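Local coordinates for laccase (Botrytis aclada, PDB 3SQR), which oxidises phenolic substrates such as hydroquinones with molecular oxygen through its copper centres, and probably serves in lignin breakdown and detoxification of lignin-derived products, at residues 93-98 / 178-183; 106-111 / 155-160; 289-294 / 308-313. All blocks are in the same frame, centred on the assembly; numbering follows the deposited sequence.

Contact 1. Residues 93-98 / 178-183; sequences GTVPGP and GLFGPL
In the first cupredoxin-like domain, the loop that leads from strand 86-91 to strand 100-103 lies against the start of strand 180-186, where V95, P96 and G97 meet G178, F180 and P182. One direct hydrogen bond joins the backbones. G97 N donates to F180 O at 2.7 Å, nearly straight at 165° and in the carbonyl plane. Water 1 adds a second link, bridging T94 O at 2.7 Å and G178 O at 2.8 Å. The peptide bond before P96 is cis and gives the loop a sharp bend. T94 OG1 donates to P96 O across this bend. The F180 ring is met by V95 CG1 at its CZ (3.9 Å) and by P96 CB at its CE1 (3.8 Å), both obliquely. F180 CG sits between its backbone N and carbonyl carbon (chi1 68°), which turns the ring to V95 and P96. V95 CG2 lies against the backbone of G178, 3.8 Å from its CA. Further along, P182 CD rests on G97 O at 3.4 Å. F201 of strand 195-205 meets the F180 ring edge-to-face, and F180 also touches H168. The loop packs on strand 180-186 just before it enters edge strand 100-103 of the Greek-key beta sandwich, the cupredoxin fold of multicopper oxidases, one layer behind H168, a copper ligand probably of the type 3 site.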
loop_
_atom_site.group_PDB
_atom_site.type_symbol
_atom_site.label_atom_id
_atom_site.label_comp_id
_atom_site.label_asym_id
_atom_site.label_seq_id
_atom_site.Cartn_x
_atom_site.Cartn_y
_atom_site.Cartn_z
ATOM N N GLY A 93 -19.503 4.249 -1.425
ATOM C CA GLY A 93 -20.363 3.611 -0.450
ATOM C C GLY A 93 -20.090 2.156 -0.151
ATOM O O GLY A 93 -20.891 1.494 0.461
ATOM N N THR A 94 -18.937 1.638 -0.571
ATOM C CA THR A 94 -18.580 0.276 -0.274
ATOM C C THR A 94 -17.154 0.233 0.282
ATOM O O THR A 94 -16.362 1.107 -0.015
ATOM C CB THR A 94 -18.606 -0.635 -1.473
ATOM O OG1 THR A 94 -17.696 -0.171 -2.502
ATOM C CG2 THR A 94 -20.060 -0.808 -2.023
ATOM N N VAL A 95 -16.904 -0.784 1.105
ATOM C CA VAL A 95 -15.524 -1.110 1.557
ATOM C C VAL A 95 -15.307 -2.543 1.188
ATOM O O VAL A 95 -16.044 -3.398 1.662
ATOM C CB VAL A 95 -15.331 -0.905 3.037
ATOM C CG1 VAL A 95 -13.941 -1.313 3.502
ATOM C CG2 VAL A 95 -15.632 0.561 3.454
ATOM N N PRO A 96 -14.331 -2.817 0.339
ATOM C CA PRO A 96 -13.490 -1.920 -0.468
ATOM C C PRO A 96 -14.270 -1.083 -1.456
ATOM O O PRO A 96 -15.402 -1.454 -1.825
ATOM C CB PRO A 96 -12.578 -2.873 -1.245
ATOM C CG PRO A 96 -12.807 -4.212 -0.710
ATOM C CD PRO A 96 -14.143 -4.227 -0.022
ATOM N N GLY A 97 -13.678 0.021 -1.890
ATOM C CA GLY A 97 -14.210 0.798 -2.980
ATOM C C GLY A 97 -14.337 0.029 -4.263
ATOM O O GLY A 97 -13.874 -1.124 -4.357
ATOM N N PRO A 98 -14.903 0.690 -5.293
ATOM C CA PRO A 98 -14.995 0.077 -6.630
ATOM C C PRO A 98 -13.655 -0.357 -7.159
ATOM O O PRO A 98 -12.645 0.277 -6.934
ATOM C CB PRO A 98 -15.489 1.226 -7.525
ATOM C CG PRO A 98 -16.050 2.221 -6.671
ATOM C CD PRO A 98 -15.442 2.044 -5.273
ATOM N N GLY A 178 -11.886 2.923 5.686
ATOM C CA GLY A 178 -12.382 2.190 4.524
ATOM C C GLY A 178 -12.111 2.822 3.168
ATOM O O GLY A 178 -12.606 2.290 2.166
ATOM N N LEU A 179 -11.361 3.946 3.129
ATOM C CA LEU A 179 -11.163 4.746 1.934
ATOM C C LEU A 179 -10.023 4.176 1.031
ATOM O O LEU A 179 -8.927 4.741 0.891
ATOM C CB LEU A 179 -10.977 6.220 2.262
ATOM C CG LEU A 179 -11.201 7.183 1.129
ATOM C CD1 LEU A 179 -12.543 6.963 0.347
ATOM C CD2 LEU A 179 -11.204 8.655 1.715
ATOM N N PHE A 180 -10.300 3.004 0.511
ATOM C CA PHE A 180 -9.375 2.281 -0.385
ATOM C C PHE A 180 -10.144 1.355 -1.320
ATOM O O PHE A 180 -11.287 1.040 -1.061
ATOM C CB PHE A 180 -8.371 1.447 0.447
ATOM C CG PHE A 180 -8.991 0.307 1.186
ATOM C CD1 PHE A 180 -9.138 -0.935 0.568
ATOM C CD2 PHE A 180 -9.449 0.444 2.469
ATOM C CE1 PHE A 180 -9.741 -2.022 1.214
ATOM C CE2 PHE A 180 -10.015 -0.670 3.140
ATOM C CZ PHE A 180 -10.194 -1.868 2.503
ATOM N N GLY A 181 -9.517 0.937 -2.394
ATOM C CA GLY A 181 -10.118 0.002 -3.341
ATOM C C GLY A 181 -9.025 -0.655 -4.123
ATOM O O GLY A 181 -7.832 -0.276 -3.990
ATOM N N PRO A 182 -9.381 -1.692 -4.887
ATOM C CA PRO A 182 -8.384 -2.404 -5.648
ATOM C C PRO A 182 -8.111 -1.705 -6.978
ATOM O O PRO A 182 -9.022 -1.185 -7.611
ATOM C CB PRO A 182 -9.036 -3.758 -5.880
ATOM C CG PRO A 182 -10.509 -3.511 -5.897
ATOM C CD PRO A 182 -10.725 -2.269 -5.004
ATOM N N LEU A 183 -6.849 -1.737 -7.415
ATOM C CA LEU A 183 -6.473 -1.293 -8.717
ATOM C C LEU A 183 -5.693 -2.419 -9.375
ATOM O O LEU A 183 -4.587 -2.718 -8.934
ATOM C CB LEU A 183 -5.591 -0.061 -8.562
ATOM C CG LEU A 183 -4.910 0.517 -9.812
ATOM C CD1 LEU A 183 -5.769 0.756 -10.991
ATOM C CD2 LEU A 183 -4.258 1.902 -9.378
HETATM O O HOH W 1 -14.112 2.552 -0.239
#

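Contact 2. Residues 106-111 / 155-160; sequences DNLIIH and YKFQVT
F157 takes a chi1 of 54°, with CG between the backbone N and the carbonyl carbon, and this brings its ring against L108 and I110 of the neighbouring strand. L108 CG and I110 CG1 both lie anti to their carbonyl carbons (chi1 of L108 -53°), and a delta carbon of each reaches the ring. L108 CD1 touches F157 CE2 at 3.7 Å, while its CB lies over one ring face. I110 CD1 meets F157 CZ at 3.9 Å, obliquely. V159 CG1 also packs on L108 CD1, the two side chains crossing at about a right angle. Strands 107-114 and 152-158 run antiparallel here and belong to one sheet of the first cupredoxin-like beta sandwich, with 152-158 its edge strand. L108 with F157 and I110 with Y155 are hydrogen-bonded pairs. The shortest of their bonds, L108 N to F157 O and I110 N to Y155 O, are both 2.8 Å. V159 N to D106 O, 2.9 Å, extends the ladder past the strand end. The L108, I110, Y155 and F157 side chains face the sandwich interior, where W125 meets both aromatic rings. Y155 OH is bonded to Q144 and I123. I110 O lies at the edge of the Y155 ring, in its plane. On the other face N107 OD1 rests against Q158 CB at 3.3 Å, with the amide planes 36° apart. Q158 NE2 is held by G105 O, and the D106 carboxylate forms a salt bridge with R68.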
loop_
_atom_site.group_PDB
_atom_site.type_symbol
_atom_site.label_atom_id
_atom_site.label_comp_id
_atom_site.label_asym_id
_atom_site.label_seq_id
_atom_site.Cartn_x
_atom_site.Cartn_y
_atom_site.Cartn_z
ATOM N N ASP A 106 -2.944 1.431 -20.521
ATOM C CA ASP A 106 -4.124 2.238 -20.586
ATOM C C ASP A 106 -3.896 3.583 -19.885
ATOM O O ASP A 106 -3.046 3.685 -18.987
ATOM C CB ASP A 106 -5.300 1.551 -19.904
ATOM C CG ASP A 106 -5.866 0.414 -20.718
ATOM O OD1 ASP A 106 -5.512 0.202 -21.920
ATOM O OD2 ASP A 106 -6.727 -0.275 -20.131
ATOM N N ASN A 107 -4.659 4.579 -20.312
ATOM C CA ASN A 107 -4.675 5.904 -19.663
ATOM C C ASN A 107 -5.902 5.924 -18.838
ATOM O O ASN A 107 -6.955 5.610 -19.364
ATOM C CB ASN A 107 -4.654 6.992 -20.729
ATOM C CG ASN A 107 -3.338 7.000 -21.478
ATOM O OD1 ASN A 107 -2.292 7.088 -20.884
ATOM N ND2 ASN A 107 -3.389 6.878 -22.807
ATOM N N LEU A 108 -5.750 6.263 -17.549
ATOM C CA LEU A 108 -6.838 6.362 -16.601
ATOM C C LEU A 108 -7.182 7.829 -16.425
ATOM O O LEU A 108 -6.294 8.661 -16.263
ATOM C CB LEU A 108 -6.481 5.732 -15.269
ATOM C CG LEU A 108 -5.964 4.287 -15.370
ATOM C CD1 LEU A 108 -5.912 3.639 -13.952
ATOM C CD2 LEU A 108 -6.743 3.415 -16.392
ATOM N N ILE A 109 -8.463 8.112 -16.426
ATOM C CA ILE A 109 -9.027 9.398 -16.020
ATOM C C ILE A 109 -9.961 9.113 -14.859
ATOM O O ILE A 109 -10.979 8.433 -15.050
ATOM C CB ILE A 109 -9.797 10.003 -17.169
ATOM C CG1 ILE A 109 -8.870 10.183 -18.368
ATOM C CG2 ILE A 109 -10.387 11.351 -16.733
ATOM C CD1 ILE A 109 -9.595 10.677 -19.593
ATOM N N ILE A 110 -9.611 9.576 -13.667
ATOM C CA ILE A 110 -10.395 9.248 -12.494
ATOM C C ILE A 110 -10.846 10.541 -11.834
ATOM O O ILE A 110 -10.070 11.230 -11.238
ATOM C CB ILE A 110 -9.644 8.409 -11.507
ATOM C CG1 ILE A 110 -9.010 7.200 -12.248
ATOM C CG2 ILE A 110 -10.578 8.047 -10.297
ATOM C CD1 ILE A 110 -7.892 6.488 -11.511
ATOM N N HIS A 111 -12.113 10.856 -12.022
ATOM C CA HIS A 111 -12.735 12.034 -11.430
ATOM C C HIS A 111 -13.088 11.769 -10.008
ATOM O O HIS A 111 -13.968 10.938 -9.753
ATOM C CB HIS A 111 -14.005 12.433 -12.172
ATOM C CG HIS A 111 -13.850 12.478 -13.658
ATOM N ND1 HIS A 111 -13.364 13.587 -14.317
ATOM C CD2 HIS A 111 -14.146 11.571 -14.616
ATOM C CE1 HIS A 111 -13.333 13.344 -15.617
ATOM N NE2 HIS A 111 -13.820 12.135 -15.830
ATOM N N TYR A 155 -7.785 12.873 -11.694
ATOM C CA TYR A 155 -6.462 12.305 -11.782
ATOM C C TYR A 155 -6.317 11.672 -13.147
ATOM O O TYR A 155 -7.224 11.020 -13.631
ATOM C CB TYR A 155 -6.256 11.285 -10.679
ATOM C CG TYR A 155 -6.255 11.853 -9.255
ATOM C CD1 TYR A 155 -7.433 12.138 -8.551
ATOM C CD2 TYR A 155 -5.074 12.112 -8.615
ATOM C CE1 TYR A 155 -7.423 12.614 -7.267
ATOM C CE2 TYR A 155 -5.050 12.572 -7.357
ATOM C CZ TYR A 155 -6.198 12.848 -6.658
ATOM O OH TYR A 155 -6.117 13.302 -5.350
ATOM N N LYS A 156 -5.186 11.932 -13.768
ATOM C CA LYS A 156 -4.849 11.353 -15.038
ATOM C C LYS A 156 -3.508 10.751 -15.037
ATOM O O LYS A 156 -2.523 11.453 -14.781
ATOM C CB LYS A 156 -4.955 12.453 -16.126
ATOM C CG LYS A 156 -6.379 12.982 -16.314
ATOM C CD LYS A 156 -6.406 13.991 -17.524
ATOM C CE LYS A 156 -7.798 14.605 -17.759
ATOM N NZ LYS A 156 -7.953 15.068 -19.233
ATOM N N PHE A 157 -3.384 9.457 -15.425
ATOM C CA PHE A 157 -2.132 8.871 -15.498
ATOM C C PHE A 157 -2.218 7.647 -16.352
ATOM O O PHE A 157 -3.316 7.132 -16.549
ATOM C CB PHE A 157 -1.518 8.537 -14.136
ATOM C CG PHE A 157 -2.383 7.702 -13.260
ATOM C CD1 PHE A 157 -3.297 8.292 -12.416
ATOM C CD2 PHE A 157 -2.316 6.315 -13.282
ATOM C CE1 PHE A 157 -4.095 7.543 -11.559
ATOM C CE2 PHE A 157 -3.152 5.568 -12.416
ATOM C CZ PHE A 157 -4.024 6.218 -11.535
ATOM N N GLN A 158 -1.098 7.310 -16.945
ATOM C CA GLN A 158 -0.959 6.037 -17.615
ATOM C C GLN A 158 -0.516 4.963 -16.674
ATOM O O GLN A 158 0.371 5.154 -15.817
ATOM C CB GLN A 158 0.038 6.103 -18.794
ATOM C CG GLN A 158 -0.005 4.929 -19.701
ATOM C CD GLN A 158 0.835 5.136 -20.941
ATOM O OE1 GLN A 158 1.819 5.888 -20.896
ATOM N NE2 GLN A 158 0.477 4.438 -22.056
ATOM N N VAL A 159 -0.996 3.727 -16.926
ATOM C CA VAL A 159 -0.427 2.647 -16.146
ATOM C C VAL A 159 0.647 1.978 -16.990
ATOM O O VAL A 159 0.394 1.422 -18.077
ATOM C CB VAL A 159 -1.463 1.637 -15.623
ATOM C CG1 VAL A 159 -2.269 2.264 -14.457
ATOM C CG2 VAL A 159 -2.455 1.133 -16.773
ATOM N N THR A 160 1.873 2.135 -16.534
ATOM C CA THR A 160 3.035 1.654 -17.270
ATOM C C THR A 160 3.610 0.429 -16.530
ATOM O O THR A 160 4.775 0.088 -16.618
ATOM C CB THR A 160 4.078 2.784 -17.347
ATOM O OG1 THR A 160 4.505 3.132 -16.019
ATOM C CG2 THR A 160 3.456 4.006 -17.980
#

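Contact 3. Residues 289-294 / 308-313; sequences ANDLVP and GQRYDV
G308 and Q309 lead into strand 310-316 beside D291 of the type II' turn from N290 to V293, with Q309 CB lying near D291 OD1. G308 O takes a bond from R310 NH1 at 2.9 Å, in the guanidinium plane. R310 and D291 carry much of the contact. R310 N donates to D291 OD1 at 2.9 Å, nearly along the C-O axis, and R310 O receives D291 N at 2.8 Å. The arginine chain bends at chi2 and chi3 (82° and 71°), which folds the guanidinium back over D291. Carboxylate and guanidinium stack, their planes 3° apart. D291 OD1 is 3.5 Å from R310 NH1 and well out of the guanidinium plane, so this salt bridge acts through charge without a directed N-H. L292 CG lies at the guanidinium edge. Y311 CE1 next touches N290 CB at 3.6 Å. D312 N then donates to A289 O at 3.1 Å, and the return bond, A289 N to D312 O, is weak. Waters 2 and 3 each bridge D291 O and D312 OD1, while D312 OD2 forms a salt bridge with R264. R499 and D500 extend the charge cluster as partners of D291 and R310, and R310 also packs on H126, a copper ligand. Several bonds therefore fix the rotation of both buried charged groups, and their opposite charges probably offset each other close to the copper site.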
loop_
_atom_site.group_PDB
_atom_site.type_symbol
_atom_site.label_atom_id
_atom_site.label_comp_id
_atom_site.label_asym_id
_atom_site.label_seq_id
_atom_site.Cartn_x
_atom_site.Cartn_y
_atom_site.Cartn_z
ATOM N N ALA A 289 4.292 -12.656 -7.954
ATOM C CA ALA A 289 4.635 -11.252 -8.045
ATOM C C ALA A 289 4.668 -10.731 -6.677
ATOM O O ALA A 289 3.970 -11.216 -5.777
ATOM C CB ALA A 289 3.607 -10.459 -8.875
ATOM N N ASN A 290 5.506 -9.716 -6.512
ATOM C CA ASN A 290 5.465 -8.935 -5.345
ATOM C C ASN A 290 5.211 -7.489 -5.719
ATOM O O ASN A 290 5.765 -6.991 -6.660
ATOM C CB ASN A 290 6.691 -9.139 -4.457
ATOM C CG ASN A 290 8.052 -8.762 -5.073
ATOM O OD1 ASN A 290 8.206 -7.967 -6.051
ATOM N ND2 ASN A 290 9.063 -9.257 -4.433
ATOM N N ASP A 291 4.306 -6.862 -4.990
ATOM C CA ASP A 291 3.829 -5.566 -5.404
ATOM C C ASP A 291 3.554 -5.546 -6.909
ATOM O O ASP A 291 2.769 -6.359 -7.337
ATOM C CB ASP A 291 4.854 -4.525 -4.924
ATOM C CG ASP A 291 5.012 -4.541 -3.395
ATOM O OD1 ASP A 291 4.254 -5.260 -2.689
ATOM O OD2 ASP A 291 5.911 -3.804 -2.886
ATOM N N LEU A 292 4.126 -4.609 -7.703
ATOM C CA LEU A 292 3.897 -4.563 -9.154
ATOM C C LEU A 292 5.080 -5.086 -9.960
ATOM O O LEU A 292 5.275 -4.707 -11.111
ATOM C CB LEU A 292 3.478 -3.168 -9.624
ATOM C CG LEU A 292 2.091 -2.723 -9.140
ATOM C CD1 LEU A 292 2.010 -1.125 -9.057
ATOM C CD2 LEU A 292 1.033 -3.219 -10.064
ATOM N N VAL A 293 5.739 -6.075 -9.369
ATOM C CA VAL A 293 6.909 -6.716 -10.026
ATOM C C VAL A 293 6.746 -8.227 -10.019
ATOM O O VAL A 293 6.795 -8.893 -8.965
ATOM C CB VAL A 293 8.135 -6.348 -9.277
ATOM C CG1 VAL A 293 9.419 -6.986 -9.891
ATOM C CG2 VAL A 293 8.318 -4.779 -9.189
ATOM N N PRO A 294 6.606 -8.783 -11.208
ATOM C CA PRO A 294 6.590 -10.218 -11.346
ATOM C C PRO A 294 7.910 -10.851 -10.918
ATOM O O PRO A 294 8.977 -10.325 -11.180
ATOM C CB PRO A 294 6.332 -10.379 -12.850
ATOM C CG PRO A 294 5.607 -9.198 -13.233
ATOM C CD PRO A 294 6.311 -8.149 -12.506
ATOM N N GLY A 308 0.582 -2.504 2.873
ATOM C CA GLY A 308 0.777 -1.897 1.564
ATOM C C GLY A 308 1.455 -2.811 0.560
ATOM O O GLY A 308 1.389 -2.514 -0.653
ATOM N N GLN A 309 2.012 -3.919 1.048
ATOM C CA GLN A 309 2.521 -4.969 0.200
ATOM C C GLN A 309 1.410 -5.761 -0.489
ATOM O O GLN A 309 0.314 -5.934 0.081
ATOM C CB GLN A 309 3.402 -5.923 0.972
ATOM C CG GLN A 309 4.679 -5.335 1.374
ATOM C CD GLN A 309 5.664 -6.344 1.913
ATOM O OE1 GLN A 309 5.270 -7.293 2.585
ATOM N NE2 GLN A 309 6.945 -6.075 1.727
ATOM N N ARG A 310 1.721 -6.256 -1.714
ATOM C CA ARG A 310 0.868 -7.101 -2.490
ATOM C C ARG A 310 1.669 -8.284 -2.822
ATOM O O ARG A 310 2.874 -8.180 -2.945
ATOM C CB ARG A 310 0.356 -6.468 -3.808
ATOM C CG ARG A 310 -0.597 -5.337 -3.571
ATOM C CD ARG A 310 0.110 -4.066 -3.275
ATOM N NE ARG A 310 0.760 -3.568 -4.461
ATOM C CZ ARG A 310 1.809 -2.736 -4.477
ATOM N NH1 ARG A 310 2.416 -2.376 -3.369
ATOM N NH2 ARG A 310 2.263 -2.308 -5.644
ATOM N N TYR A 311 0.978 -9.409 -2.926
ATOM C CA TYR A 311 1.540 -10.588 -3.575
ATOM C C TYR A 311 0.498 -11.157 -4.460
ATOM O O TYR A 311 -0.699 -11.228 -4.098
ATOM C CB TYR A 311 1.951 -11.606 -2.540
ATOM C CG TYR A 311 3.219 -11.279 -1.817
ATOM C CD1 TYR A 311 4.460 -11.546 -2.381
ATOM C CD2 TYR A 311 3.182 -10.657 -0.585
ATOM C CE1 TYR A 311 5.607 -11.258 -1.705
ATOM C CE2 TYR A 311 4.337 -10.375 0.109
ATOM C CZ TYR A 311 5.545 -10.666 -0.453
ATOM O OH TYR A 311 6.667 -10.398 0.211
ATOM N N ASP A 312 0.948 -11.702 -5.577
ATOM C CA ASP A 312 0.087 -12.447 -6.438
ATOM C C ASP A 312 0.577 -13.887 -6.231
ATOM O O ASP A 312 1.784 -14.162 -6.254
ATOM C CB ASP A 312 0.226 -12.112 -7.901
ATOM C CG ASP A 312 -0.414 -10.805 -8.279
ATOM O OD1 ASP A 312 0.209 -9.815 -7.957
ATOM O OD2 ASP A 312 -1.498 -10.770 -8.899
ATOM N N VAL A 313 -0.397 -14.745 -5.967
ATOM C CA VAL A 313 -0.129 -16.194 -5.846
ATOM C C VAL A 313 -1.083 -16.995 -6.701
ATOM O O VAL A 313 -2.205 -16.654 -6.947
ATOM C CB VAL A 313 -0.218 -16.640 -4.359
ATOM C CG1 VAL A 313 0.711 -15.787 -3.480
ATOM C CG2 VAL A 313 -1.714 -16.516 -3.866
HETATM O O HOH W 2 1.825 -8.699 -5.980
HETATM O O HOH W 3 1.520 -7.732 -9.228
#

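From the N terminus, the loop 93-98 comes first, followed by strand segment 106-111. Contact 2 closes when the chain returns at 155-160, and contact 1 closes after it at 178-183, so contact 2 sits within the longer loop of contact 1. The two touch through L183 CD1 and L108 CD1, 4.1 Å apart, and join the two sheets of the first cupredoxin-like domain. Contact 3 opens later and closes a short loop, with a hairpin turn in its first segment, in the second domain, in series with both. Its centre is about 19 Å from that of contact 1 and about 20 Å from that of contact 2. R310 nevertheless reaches strand 163-169 of the first domain.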